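Long-range contacts in family 88 glycosyl hydrolase (Bacteroides thetaiotaomicron, PDB 5NOA), which probably cleaves sugar residues from complex plant glycans such as gum arabic, as a gut bacterial enzyme related to the family 88 unsaturated glycuronyl hydrolases: residues G161-M166 / V232-A237; V168-Y173 / A237-D242; F224-D229 / R276-A281; V338-E343 / A353-N358. One frame throughout, in Å; residues are numbered along the deposited sequence.

Contact 1: G161-M166 / V232-A237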
loop_
_atom_site.group_PDB
_atom_site.type_symbol
_atom_site.label_atom_id
_atom_site.label_comp_id
_atom_site.label_asym_id
_atom_site.label_seq_id
_atom_site.Cartn_x
_atom_site.Cartn_y
_atom_site.Cartn_z
ATOM N N GLY A 161 3.080 -8.074 1.105
ATOM C CA GLY A 161 3.940 -8.215 -0.046
ATOM C C GLY A 161 3.267 -7.884 -1.359
ATOM O O GLY A 161 3.928 -7.527 -2.336
ATOM N N LEU A 162 1.937 -8.047 -1.430
ATOM C CA LEU A 162 1.209 -7.699 -2.611
ATOM C C LEU A 162 1.314 -6.216 -2.933
ATOM O O LEU A 162 1.534 -5.843 -4.093
ATOM C CB LEU A 162 -0.220 -8.204 -2.503
ATOM C CG LEU A 162 -0.344 -9.735 -2.391
ATOM C CD1 LEU A 162 -1.796 -10.118 -2.397
ATOM C CD2 LEU A 162 0.408 -10.484 -3.458
ATOM N N TYR A 163 1.171 -5.338 -1.938
ATOM C CA TYR A 163 1.435 -3.914 -2.217
ATOM C C TYR A 163 2.882 -3.667 -2.568
ATOM O O TYR A 163 3.210 -2.844 -3.412
ATOM C CB TYR A 163 1.085 -3.044 -1.014
ATOM C CG TYR A 163 1.232 -1.544 -1.244
ATOM C CD1 TYR A 163 0.211 -0.825 -1.786
ATOM C CD2 TYR A 163 2.403 -0.880 -0.964
ATOM C CE1 TYR A 163 0.325 0.517 -1.995
ATOM C CE2 TYR A 163 2.550 0.476 -1.194
ATOM C CZ TYR A 163 1.514 1.180 -1.698
ATOM O OH TYR A 163 1.592 2.518 -1.955
ATOM N N MET A 164 3.787 -4.366 -1.883
ATOM C CA MET A 164 5.216 -4.080 -2.043
ATOM C C MET A 164 5.666 -4.372 -3.459
ATOM O O MET A 164 6.471 -3.615 -4.001
ATOM C CB MET A 164 6.082 -4.901 -1.081
ATOM C CG MET A 164 5.800 -4.765 0.391
ATOM S SD MET A 164 5.636 -3.098 0.967
ATOM C CE MET A 164 4.827 -3.318 2.549
ATOM N N VAL A 165 5.160 -5.460 -4.060
ATOM C CA VAL A 165 5.751 -5.965 -5.281
ATOM C C VAL A 165 4.824 -5.949 -6.486
ATOM O O VAL A 165 5.308 -5.790 -7.606
ATOM C CB VAL A 165 6.424 -7.347 -5.129
ATOM C CG1 VAL A 165 7.418 -7.586 -6.243
ATOM C CG2 VAL A 165 7.134 -7.463 -3.802
ATOM N N MET A 166 3.512 -6.091 -6.333
ATOM C CA MET A 166 2.686 -6.111 -7.545
ATOM C C MET A 166 2.911 -4.893 -8.408
ATOM O O MET A 166 3.051 -5.043 -9.611
ATOM C CB MET A 166 1.210 -6.276 -7.247
ATOM C CG MET A 166 0.831 -7.609 -6.642
ATOM S SD MET A 166 -0.933 -7.941 -6.601
ATOM C CE MET A 166 -1.543 -6.509 -5.740
ATOM N N VAL A 232 -3.366 -4.938 0.401
ATOM C CA VAL A 232 -3.810 -5.690 -0.762
ATOM C C VAL A 232 -4.732 -4.844 -1.638
ATOM O O VAL A 232 -4.595 -4.816 -2.863
ATOM C CB VAL A 232 -4.472 -7.019 -0.390
ATOM C CG1 VAL A 232 -4.901 -7.764 -1.656
ATOM C CG2 VAL A 232 -3.560 -7.903 0.453
ATOM N N LEU A 233 -5.709 -4.179 -1.025
ATOM C CA LEU A 233 -6.660 -3.413 -1.820
ATOM C C LEU A 233 -5.938 -2.275 -2.551
ATOM O O LEU A 233 -6.197 -2.014 -3.734
ATOM C CB LEU A 233 -7.789 -2.858 -0.958
ATOM C CG LEU A 233 -8.913 -2.207 -1.742
ATOM C CD1 LEU A 233 -9.794 -3.276 -2.368
ATOM C CD2 LEU A 233 -9.794 -1.343 -0.832
ATOM N N ALA A 234 -5.070 -1.571 -1.826
ATOM C CA ALA A 234 -4.288 -0.514 -2.465
ATOM C C ALA A 234 -3.355 -1.030 -3.549
ATOM O O ALA A 234 -3.173 -0.389 -4.576
ATOM C CB ALA A 234 -3.483 0.237 -1.417
ATOM N N GLY A 235 -2.777 -2.202 -3.313
ATOM C CA GLY A 235 -1.937 -2.808 -4.318
ATOM C C GLY A 235 -2.657 -3.190 -5.579
ATOM O O GLY A 235 -2.162 -2.969 -6.683
ATOM N N LEU A 236 -3.849 -3.757 -5.435
ATOM C CA LEU A 236 -4.660 -4.078 -6.576
ATOM C C LEU A 236 -5.077 -2.819 -7.344
ATOM O O LEU A 236 -5.094 -2.828 -8.580
ATOM C CB LEU A 236 -5.880 -4.895 -6.184
ATOM C CG LEU A 236 -5.608 -6.338 -5.813
ATOM C CD1 LEU A 236 -6.815 -6.973 -5.133
ATOM C CD2 LEU A 236 -5.152 -7.147 -7.020
ATOM N N ALA A 237 -5.391 -1.738 -6.648
ATOM C CA ALA A 237 -5.676 -0.474 -7.327
ATOM C C ALA A 237 -4.484 -0.039 -8.153
ATOM O O ALA A 237 -4.645 0.333 -9.303
ATOM C CB ALA A 237 -6.082 0.578 -6.303
#

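Contact 2: V168-Y173 / A237-D242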
loop_
_atom_site.group_PDB
_atom_site.type_symbol
_atom_site.label_atom_id
_atom_site.label_comp_id
_atom_site.label_asym_id
_atom_site.label_seq_id
_atom_site.Cartn_x
_atom_site.Cartn_y
_atom_site.Cartn_z
ATOM N N VAL A 168 5.536 -3.092 -8.716
ATOM C CA VAL A 168 6.842 -3.205 -9.355
ATOM C C VAL A 168 6.703 -3.894 -10.698
ATOM O O VAL A 168 7.308 -3.500 -11.689
ATOM C CB VAL A 168 7.843 -3.975 -8.468
ATOM C CG1 VAL A 168 9.173 -4.217 -9.208
ATOM C CG2 VAL A 168 8.138 -3.212 -7.189
ATOM N N MET A 169 5.881 -4.934 -10.721
ATOM C CA MET A 169 5.706 -5.726 -11.946
ATOM C C MET A 169 5.083 -4.905 -13.052
ATOM O O MET A 169 5.531 -4.923 -14.201
ATOM C CB MET A 169 4.885 -6.979 -11.671
ATOM C CG MET A 169 5.370 -7.835 -10.498
ATOM S SD MET A 169 7.063 -8.422 -10.612
ATOM C CE MET A 169 6.810 -9.930 -11.544
ATOM N N THR A 170 4.039 -4.148 -12.705
ATOM C CA THR A 170 3.365 -3.334 -13.710
ATOM C C THR A 170 4.242 -2.149 -14.135
ATOM O O THR A 170 4.268 -1.796 -15.325
ATOM C CB THR A 170 1.987 -2.880 -13.221
ATOM O OG1 THR A 170 2.084 -2.331 -11.916
ATOM C CG2 THR A 170 0.996 -4.016 -13.165
ATOM N N LYS A 171 4.937 -1.489 -13.205
ATOM C CA LYS A 171 5.788 -0.341 -13.561
ATOM C C LYS A 171 6.920 -0.805 -14.455
ATOM O O LYS A 171 7.243 -0.150 -15.451
ATOM C CB LYS A 171 6.278 0.355 -12.318
ATOM C CG LYS A 171 5.185 1.115 -11.591
ATOM C CD LYS A 171 5.698 1.668 -10.263
ATOM C CE LYS A 171 4.605 2.275 -9.427
ATOM N NZ LYS A 171 4.137 3.572 -9.961
ATOM N N LEU A 172 7.542 -1.938 -14.125
ATOM C CA LEU A 172 8.636 -2.405 -14.960
ATOM C C LEU A 172 8.163 -2.923 -16.304
ATOM O O LEU A 172 8.874 -2.777 -17.285
ATOM C CB LEU A 172 9.522 -3.422 -14.227
ATOM C CG LEU A 172 10.353 -2.824 -13.061
ATOM C CD1 LEU A 172 11.075 -3.979 -12.382
ATOM C CD2 LEU A 172 11.372 -1.802 -13.545
ATOM N N TYR A 173 6.957 -3.488 -16.337
ATOM C CA TYR A 173 6.380 -3.820 -17.648
ATOM C C TYR A 173 6.270 -2.590 -18.526
ATOM O O TYR A 173 6.638 -2.597 -19.698
ATOM C CB TYR A 173 5.022 -4.521 -17.532
ATOM C CG TYR A 173 4.432 -4.716 -18.891
ATOM C CD1 TYR A 173 4.910 -5.741 -19.706
ATOM C CD2 TYR A 173 3.530 -3.812 -19.433
ATOM C CE1 TYR A 173 4.462 -5.910 -20.983
ATOM C CE2 TYR A 173 3.089 -3.940 -20.716
ATOM C CZ TYR A 173 3.543 -5.006 -21.497
ATOM O OH TYR A 173 3.084 -5.137 -22.762
ATOM N N ALA A 237 -5.391 -1.738 -6.648
ATOM C CA ALA A 237 -5.676 -0.474 -7.327
ATOM C C ALA A 237 -4.484 -0.039 -8.153
ATOM O O ALA A 237 -4.645 0.333 -9.303
ATOM C CB ALA A 237 -6.082 0.578 -6.303
ATOM N N LYS A 238 -3.288 -0.107 -7.594
ATOM C CA LYS A 238 -2.106 0.302 -8.359
ATOM C C LYS A 238 -1.835 -0.598 -9.560
ATOM O O LYS A 238 -1.425 -0.110 -10.621
ATOM C CB LYS A 238 -0.919 0.376 -7.428
ATOM C CG LYS A 238 -0.995 1.585 -6.521
ATOM C CD LYS A 238 0.050 1.538 -5.458
ATOM C CE LYS A 238 1.372 2.042 -5.888
ATOM N NZ LYS A 238 1.401 3.498 -6.211
ATOM N N VAL A 239 -2.111 -1.892 -9.431
ATOM C CA VAL A 239 -2.000 -2.801 -10.581
ATOM C C VAL A 239 -2.964 -2.359 -11.669
ATOM O O VAL A 239 -2.562 -2.230 -12.853
ATOM C CB VAL A 239 -2.265 -4.262 -10.186
ATOM C CG1 VAL A 239 -2.533 -5.140 -11.394
ATOM C CG2 VAL A 239 -1.107 -4.819 -9.401
ATOM N N LEU A 240 -4.241 -2.149 -11.302
ATOM C CA LEU A 240 -5.234 -1.814 -12.314
ATOM C C LEU A 240 -4.977 -0.457 -12.936
ATOM O O LEU A 240 -5.384 -0.236 -14.084
ATOM C CB LEU A 240 -6.622 -1.889 -11.719
ATOM C CG LEU A 240 -7.036 -3.315 -11.397
ATOM C CD1 LEU A 240 -8.369 -3.355 -10.643
ATOM C CD2 LEU A 240 -7.099 -4.199 -12.631
ATOM N N LYS A 241 -4.326 0.448 -12.211
ATOM C CA LYS A 241 -3.942 1.747 -12.773
ATOM C C LYS A 241 -3.019 1.621 -13.976
ATOM O O LYS A 241 -3.173 2.332 -14.970
ATOM C CB LYS A 241 -3.280 2.608 -11.680
ATOM C CG LYS A 241 -2.910 4.005 -12.093
ATOM C CD LYS A 241 -2.324 4.742 -10.885
ATOM C CE LYS A 241 -1.997 6.183 -11.150
ATOM N NZ LYS A 241 -1.304 6.723 -9.954
ATOM N N ASP A 242 -2.057 0.707 -13.881
ATOM C CA ASP A 242 -0.995 0.637 -14.875
ATOM C C ASP A 242 -1.028 -0.560 -15.803
ATOM O O ASP A 242 -0.347 -0.541 -16.817
ATOM C CB ASP A 242 0.344 0.771 -14.152
ATOM C CG ASP A 242 0.591 2.225 -13.681
ATOM O OD1 ASP A 242 0.108 3.222 -14.331
ATOM O OD2 ASP A 242 1.243 2.391 -12.649
HETATM O O HOH W 1 1.688 -2.602 -16.583
HETATM O O HOH W 2 1.377 0.183 -10.981
HETATM O O HOH W 3 1.274 2.797 -9.125
#

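Contact 3: F224-D229 / R276-A281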
loop_
_atom_site.group_PDB
_atom_site.type_symbol
_atom_site.label_atom_id
_atom_site.label_comp_id
_atom_site.label_asym_id
_atom_site.label_seq_id
_atom_site.Cartn_x
_atom_site.Cartn_y
_atom_site.Cartn_z
ATOM N N PHE A 224 -8.880 -11.067 10.456
ATOM C CA PHE A 224 -8.289 -10.425 9.275
ATOM C C PHE A 224 -7.672 -9.112 9.729
ATOM O O PHE A 224 -8.353 -8.251 10.261
ATOM C CB PHE A 224 -9.349 -10.175 8.211
ATOM C CG PHE A 224 -9.941 -11.432 7.667
ATOM C CD1 PHE A 224 -9.208 -12.240 6.821
ATOM C CD2 PHE A 224 -11.255 -11.820 7.968
ATOM C CE1 PHE A 224 -9.733 -13.400 6.275
ATOM C CE2 PHE A 224 -11.778 -12.990 7.414
ATOM C CZ PHE A 224 -11.031 -13.767 6.587
ATOM N N TRP A 225 -6.385 -8.933 9.477
ATOM C CA TRP A 225 -5.680 -7.735 9.929
ATOM C C TRP A 225 -5.990 -6.613 8.954
ATOM O O TRP A 225 -5.745 -6.715 7.743
ATOM C CB TRP A 225 -4.207 -8.016 9.909
ATOM C CG TRP A 225 -3.323 -6.955 10.432
ATOM C CD1 TRP A 225 -3.598 -6.029 11.384
ATOM C CD2 TRP A 225 -1.967 -6.749 10.075
ATOM N NE1 TRP A 225 -2.509 -5.238 11.621
ATOM C CE2 TRP A 225 -1.475 -5.698 10.880
ATOM C CE3 TRP A 225 -1.119 -7.357 9.182
ATOM C CZ2 TRP A 225 -0.190 -5.185 10.766
ATOM C CZ3 TRP A 225 0.189 -6.861 9.075
ATOM C CH2 TRP A 225 0.624 -5.811 9.885
ATOM N N ALA A 226 -6.456 -5.489 9.488
ATOM C CA ALA A 226 -6.855 -4.364 8.659
ATOM C C ALA A 226 -5.707 -3.846 7.822
ATOM O O ALA A 226 -5.881 -3.640 6.622
ATOM C CB ALA A 226 -7.406 -3.238 9.523
ATOM N N ARG A 227 -4.536 -3.587 8.399
ATOM C CA ARG A 227 -3.464 -3.074 7.555
ATOM C C ARG A 227 -3.128 -4.074 6.455
ATOM O O ARG A 227 -2.883 -3.663 5.334
ATOM C CB ARG A 227 -2.218 -2.658 8.335
ATOM C CG ARG A 227 -1.170 -2.109 7.373
ATOM C CD ARG A 227 -0.063 -1.258 7.994
ATOM N NE ARG A 227 0.838 -1.972 8.895
ATOM C CZ ARG A 227 1.008 -1.713 10.196
ATOM N NH1 ARG A 227 0.255 -0.821 10.825
ATOM N NH2 ARG A 227 1.917 -2.404 10.884
ATOM N N GLY A 228 -3.156 -5.364 6.764
ATOM C CA GLY A 228 -2.893 -6.416 5.760
ATOM C C GLY A 228 -3.799 -6.284 4.527
ATOM O O GLY A 228 -3.357 -6.274 3.379
ATOM N N ASP A 229 -5.105 -6.223 4.802
ATOM C CA ASP A 229 -6.040 -6.063 3.715
ATOM C C ASP A 229 -5.939 -4.701 3.037
ATOM O O ASP A 229 -6.219 -4.605 1.830
ATOM C CB ASP A 229 -7.452 -6.387 4.149
ATOM C CG ASP A 229 -7.660 -7.853 4.205
ATOM O OD1 ASP A 229 -7.152 -8.488 5.192
ATOM O OD2 ASP A 229 -8.245 -8.414 3.255
ATOM N N ARG A 276 -8.266 -3.058 14.017
ATOM C CA ARG A 276 -7.116 -3.890 13.733
ATOM C C ARG A 276 -7.480 -5.319 13.346
ATOM O O ARG A 276 -6.870 -5.869 12.414
ATOM C CB ARG A 276 -6.136 -3.839 14.922
ATOM C CG ARG A 276 -5.376 -2.528 15.022
ATOM C CD ARG A 276 -4.676 -2.353 16.337
ATOM N NE ARG A 276 -5.644 -1.989 17.361
ATOM C CZ ARG A 276 -5.372 -1.946 18.663
ATOM N NH1 ARG A 276 -4.156 -2.262 19.114
ATOM N NH2 ARG A 276 -6.290 -1.578 19.512
ATOM N N SER A 277 -8.446 -5.950 14.031
ATOM C CA SER A 277 -9.096 -7.201 13.573
ATOM C C SER A 277 -10.409 -6.758 12.930
ATOM O O SER A 277 -11.324 -6.277 13.613
ATOM C CB SER A 277 -9.338 -8.166 14.725
ATOM O OG SER A 277 -9.773 -9.428 14.271
ATOM N N MET A 278 -10.484 -6.846 11.617
ATOM C CA MET A 278 -11.555 -6.150 10.872
ATOM C C MET A 278 -12.946 -6.588 11.274
ATOM O O MET A 278 -13.859 -5.769 11.252
ATOM C CB MET A 278 -11.378 -6.415 9.378
ATOM C CG MET A 278 -10.133 -5.784 8.803
ATOM S SD MET A 278 -9.752 -6.314 7.095
ATOM C CE MET A 278 -11.116 -5.557 6.189
ATOM N N LEU A 279 -13.101 -7.882 11.605
ATOM C CA LEU A 279 -14.405 -8.462 11.915
ATOM C C LEU A 279 -14.659 -8.587 13.413
ATOM O O LEU A 279 -15.666 -9.145 13.797
ATOM C CB LEU A 279 -14.561 -9.824 11.247
ATOM C CG LEU A 279 -14.329 -9.877 9.751
ATOM C CD1 LEU A 279 -14.601 -11.274 9.222
ATOM C CD2 LEU A 279 -15.145 -8.886 8.978
ATOM N N ASP A 280 -13.779 -8.069 14.260
ATOM C CA ASP A 280 -13.961 -8.200 15.706
ATOM C C ASP A 280 -13.426 -6.970 16.392
ATOM O O ASP A 280 -12.251 -6.926 16.772
ATOM C CB ASP A 280 -13.263 -9.453 16.230
ATOM C CG ASP A 280 -13.548 -9.721 17.730
ATOM O OD1 ASP A 280 -14.132 -8.851 18.396
ATOM O OD2 ASP A 280 -13.142 -10.791 18.250
ATOM N N ALA A 281 -14.288 -5.959 16.526
ATOM C CA ALA A 281 -13.864 -4.698 17.140
ATOM C C ALA A 281 -13.355 -4.866 18.572
ATOM O O ALA A 281 -12.443 -4.172 18.969
ATOM C CB ALA A 281 -14.977 -3.664 17.116
HETATM O O HOH W 4 -11.165 -9.949 11.891
#

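Contact 4: V338-E343 / A353-N358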
loop_
_atom_site.group_PDB
_atom_site.type_symbol
_atom_site.label_atom_id
_atom_site.label_comp_id
_atom_site.label_asym_id
_atom_site.label_seq_id
_atom_site.Cartn_x
_atom_site.Cartn_y
_atom_site.Cartn_z
ATOM N N VAL A 338 -1.748 5.390 14.215
ATOM C CA VAL A 338 -1.142 4.395 13.362
ATOM C C VAL A 338 -0.678 3.204 14.210
ATOM O O VAL A 338 0.097 3.364 15.147
ATOM C CB VAL A 338 0.018 4.961 12.552
ATOM C CG1 VAL A 338 0.677 3.878 11.691
ATOM C CG2 VAL A 338 -0.447 6.122 11.699
ATOM N N GLN A 339 -1.147 2.003 13.906
ATOM C CA GLN A 339 -0.690 0.809 14.639
ATOM C C GLN A 339 0.827 0.652 14.420
ATOM O O GLN A 339 1.267 0.524 13.297
ATOM C CB GLN A 339 -1.395 -0.420 14.133
ATOM C CG GLN A 339 -1.002 -1.724 14.822
ATOM C CD GLN A 339 -1.763 -2.916 14.252
ATOM O OE1 GLN A 339 -2.275 -2.876 13.153
ATOM N NE2 GLN A 339 -1.855 -3.964 15.026
ATOM N N PRO A 340 1.629 0.660 15.509
ATOM C CA PRO A 340 3.075 0.623 15.359
ATOM C C PRO A 340 3.621 -0.758 15.017
ATOM O O PRO A 340 3.038 -1.762 15.420
ATOM C CB PRO A 340 3.561 1.041 16.747
ATOM C CG PRO A 340 2.476 0.737 17.664
ATOM C CD PRO A 340 1.208 0.869 16.914
ATOM N N ILE A 341 4.745 -0.785 14.315
ATOM C CA ILE A 341 5.413 -2.047 13.987
ATOM C C ILE A 341 5.666 -2.869 15.230
ATOM O O ILE A 341 5.407 -4.080 15.253
ATOM C CB ILE A 341 6.720 -1.813 13.198
ATOM C CG1 ILE A 341 6.381 -1.246 11.819
ATOM C CG2 ILE A 341 7.550 -3.093 13.091
ATOM C CD1 ILE A 341 7.573 -0.589 11.122
ATOM N N GLY A 342 6.143 -2.245 16.265
ATOM C CA GLY A 342 6.457 -3.080 17.466
ATOM C C GLY A 342 5.322 -3.366 18.428
ATOM O O GLY A 342 5.552 -3.771 19.556
ATOM N N GLU A 343 4.087 -3.086 18.047
ATOM C CA GLU A 343 2.994 -3.146 19.000
ATOM C C GLU A 343 2.896 -4.459 19.809
ATOM O O GLU A 343 3.024 -5.540 19.267
ATOM C CB GLU A 343 1.689 -2.952 18.231
ATOM C CG GLU A 343 0.442 -2.975 19.080
ATOM C CD GLU A 343 -0.809 -3.110 18.230
ATOM O OE1 GLU A 343 -1.096 -4.225 17.701
ATOM O OE2 GLU A 343 -1.492 -2.125 18.096
ATOM N N ALA A 353 -3.008 7.564 20.231
ATOM C CA ALA A 353 -3.427 8.657 19.370
ATOM C C ALA A 353 -2.280 9.392 18.695
ATOM O O ALA A 353 -2.441 9.930 17.622
ATOM C CB ALA A 353 -4.275 9.649 20.157
ATOM N N ASN A 354 -1.149 9.434 19.371
ATOM C CA ASN A 354 0.041 10.127 18.893
ATOM C C ASN A 354 1.034 9.247 18.169
ATOM O O ASN A 354 2.146 9.659 17.878
ATOM C CB ASN A 354 0.672 10.890 20.054
ATOM C CG ASN A 354 -0.231 11.993 20.549
ATOM O OD1 ASN A 354 -0.859 12.690 19.745
ATOM N ND2 ASN A 354 -0.350 12.120 21.850
ATOM N N SER A 355 0.604 8.040 17.819
ATOM C CA SER A 355 1.429 7.130 17.088
ATOM C C SER A 355 1.371 7.425 15.620
ATOM O O SER A 355 0.293 7.331 14.994
ATOM C CB SER A 355 0.964 5.694 17.297
ATOM O OG SER A 355 1.767 4.823 16.548
ATOM N N THR A 356 2.539 7.748 15.043
ATOM C CA THR A 356 2.664 7.960 13.612
ATOM C C THR A 356 3.742 7.078 13.050
ATOM O O THR A 356 4.536 6.486 13.814
ATOM C CB THR A 356 2.944 9.425 13.226
ATOM O OG1 THR A 356 2.601 9.642 11.834
ATOM C CG2 THR A 356 4.394 9.850 13.461
ATOM N N SER A 357 3.806 7.002 11.738
ATOM C CA SER A 357 4.908 6.282 11.110
ATOM C C SER A 357 5.007 6.733 9.662
ATOM O O SER A 357 4.074 7.220 9.059
ATOM C CB SER A 357 4.702 4.782 11.110
ATOM O OG SER A 357 3.638 4.481 10.230
ATOM N N ASN A 358 6.164 6.440 9.094
ATOM C CA ASN A 358 6.421 6.609 7.685
ATOM C C ASN A 358 5.332 5.986 6.808
ATOM O O ASN A 358 4.760 6.667 5.958
ATOM C CB ASN A 358 7.834 6.070 7.323
ATOM C CG ASN A 358 8.192 4.732 7.996
ATOM O OD1 ASN A 358 7.357 3.953 8.424
ATOM N ND2 ASN A 358 9.502 4.476 8.054
#

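Contact 1: G161-M166 / V232-A237
Tyr163 and Gly235 show how a glycine lets two helices come almost to backbone contact. Their CA atoms are 4.1 Å apart, and the local axes of 161-166 and 232-237 approach to 7.7 Å, running nearly parallel with 22° between them. Because Gly235 presents bare main chain, two side chains of the other helix can close on it. With CG anti to the backbone N (chi1 -176°), the Tyr163 ring is carried alongside the partner helix and meets it edge on: CD1 lies 3.6 Å from Gly235 N, close to the ring plane, while the Ala234 methyl approaches CD1 and CE1 obliquely. Met166 reaches over from the next turn. Its chain runs extended as far as SD and then bends (chi3 -55°), which lays CE 3.5 Å from Gly235 C and also brings it 3.9 Å from CD2 of Leu236.

The packing is slacker at the Leu162 and Val232 pair, toward the start of the two segments. There the CA atoms are 5.7 Å apart, and the two side chains run alongside each other in a common direction; Leu162 CD1 rests 4.0 Å from Val232 CG1 and no closer to CG2. This looser flank is not a solvent side, since all the touching residues are buried. The phenol OH of Tyr163 is satisfied by Thr63, and its ring meets that of Trp231. Helix 180-196 packs on Leu162 and Met166, helix 250-266 on Val232 and Leu236, and helix 289-304 on Ala234, enclosing the pair within the helical barrel.

Contact 2: V168-Y173 / A237-D242
Thr170 faces Asp242 across a wider spacing between helices whose local axes are 9.0 Å apart, and the interface changes from close packing to water-mediated bonding. The direct touches are light: Thr170 CB lies 4.1 Å from Asp242 CB, and the Thr170 methyl, CG2, reaches the carbonyl O and CG1 of Val239, the two side chains set roughly perpendicular. The threonine torsion (chi1 49°) turns CG2 toward Val239 and places OG1 where it is hydrogen-bonded to Pro167 O of its own helix and also meets a water.

Water fills the next shell. One molecule takes a bond from Thr170 OG1 and gives its own two to Lys238 O and Asp242 OD2, all three at 2.8 Å. A second joins backbone to backbone near the end of helix 226-242, donating to Thr170 O at 3.0 Å and to Asp242 O at 2.9 Å; Asn174 also bonds to that last carbonyl. A third accepts from two ammonium groups, Lys171 NZ at 3.1 Å and Lys238 NZ at 3.0 Å.

Further out, Lys171 bends at its last torsion, and its NZ stays 4.1 Å from Asp242 OD2, beyond a salt bridge. Its firm partner is Asp126 on helix 120-130, which fixes the lysine tip beside the interface. The shared water sits between two probably positive amines, whose mutual repulsion would be eased by it and by the nearby carboxylates. Since no direct hydrogen bond links 168-173 to 237-242, their polar coupling rests on ordered water, and the nearby lysines would probably favour the charged form of Asp242.

Contact 3: F224-D229 / R276-A281
Phe224 O accepts a nearly straight hydrogen bond from Met278 N (2.9 Å, 172° at the hydrogen), and Ala226 N returns one to Arg276 O at 3.0 Å. The second donor stands above the carbonyl plane, 36° out of it. Together the bonds flank Trp225 and Ser277 as a non-hydrogen-bonded antiparallel pair, a single isolated bridge. Arg276 O is shared, since Trp225 CA makes a CA-H...O contact with it and the indole CD1 meets it edge on. A water ties the two segments again, accepting from Phe224 N and Leu279 N and donating to Ser277 OG.

Packing surrounds this backbone pairing. The Met278 chain runs along the backbone of Phe224 and Ala226: CG lies 3.4 Å from Phe224 O, and the bent end (chi3 68°) brings SD 3.7 Å from Asp229 CB. Leu279 CD1 comes in the plane of the Phe224 ring, 3.6 Å from CD2. Leu203 of strand 203-204 touches Phe224, Met278 and Leu279, while Asp229 OD2 is held by the backbone N of Tyr204.

Trp225 occupies the N-cap position of helix 226-242, and the loop carbonyl of Arg276 satisfies a first-turn amide that the helix itself cannot bond. The type I turn 277-280 starts at the bridged Ser277. The loop between helices 250-266 and 289-304 thus caps the start of helix 226-242, within a helical fold consistent with the six-hairpin clan.

Contact 4: V338-E343 / A353-N358
Val338 lies against the chain of Ser355, Thr356 and Ser357, and its short side chain can be traced atom by atom. CB sits 3.4 Å from Ser355 O and also faces Thr356 CA. From there the branches part. CG1, anti to the backbone N (chi1 178°), extends toward the second serine and stops 3.4 Å from Ser357 OG. CG2 packs on the Ser355-Thr356 peptide, 3.6 Å from Ser355 O and 4.1 Å from Thr356 CA.

Beside these apolar touches two hydrogen bonds clasp Val338 to Ser355. Val338 N donates to Ser355 O over 2.9 Å, tilted 33° from the carbonyl plane. In return Ser355 OG donates to Val338 O over 2.6 Å; the serine hydroxyl, anti to its own N (chi1 179°), reaches the valine carbonyl within its plane. Pro340 edges the same hydroxyl with its CD.

The hydroxyl approached by CG1 has a task of its own: Ser357 is the N-cap of helix 358-377, and its OG accepts from Gly360 N. Phe359 from that helix packs on Val338. Within the 338-343 loop, Gln339 NE2 donates to Glu343 OE1, from above the carboxylate plane, across the type I turn 340-343.

One residue's N-H and C=O are thus both satisfied by a single serine, backbone to one and hydroxyl to the other. Ser357 N, by contrast, is buried by this contact with no partner in the model: the pairing satisfies the polar backbone groups of Val338 but not that amide.

In the fold
Helix 226-242 threads contacts 1, 2 and 3. Contacts 1 and 2 are successive levels of its pairing with helix 160-176, centres 9 Å apart, sharing Ala237 and meeting where Met166 CB lies 3.5 Å from Val239 CG2. Contact 3 holds the helix start, its centre 25 Å from that of contact 2 and across the centre of the chain. Contact 4 joins contact 3 through polar bonds: Arg276 NH1 forms a salt bridge with Glu343 OE2 (2.9 Å), and Trp225 NE1 probably bonds Gln339 OE1. No ligand marks the active site, so the contacts cannot be placed relative to it.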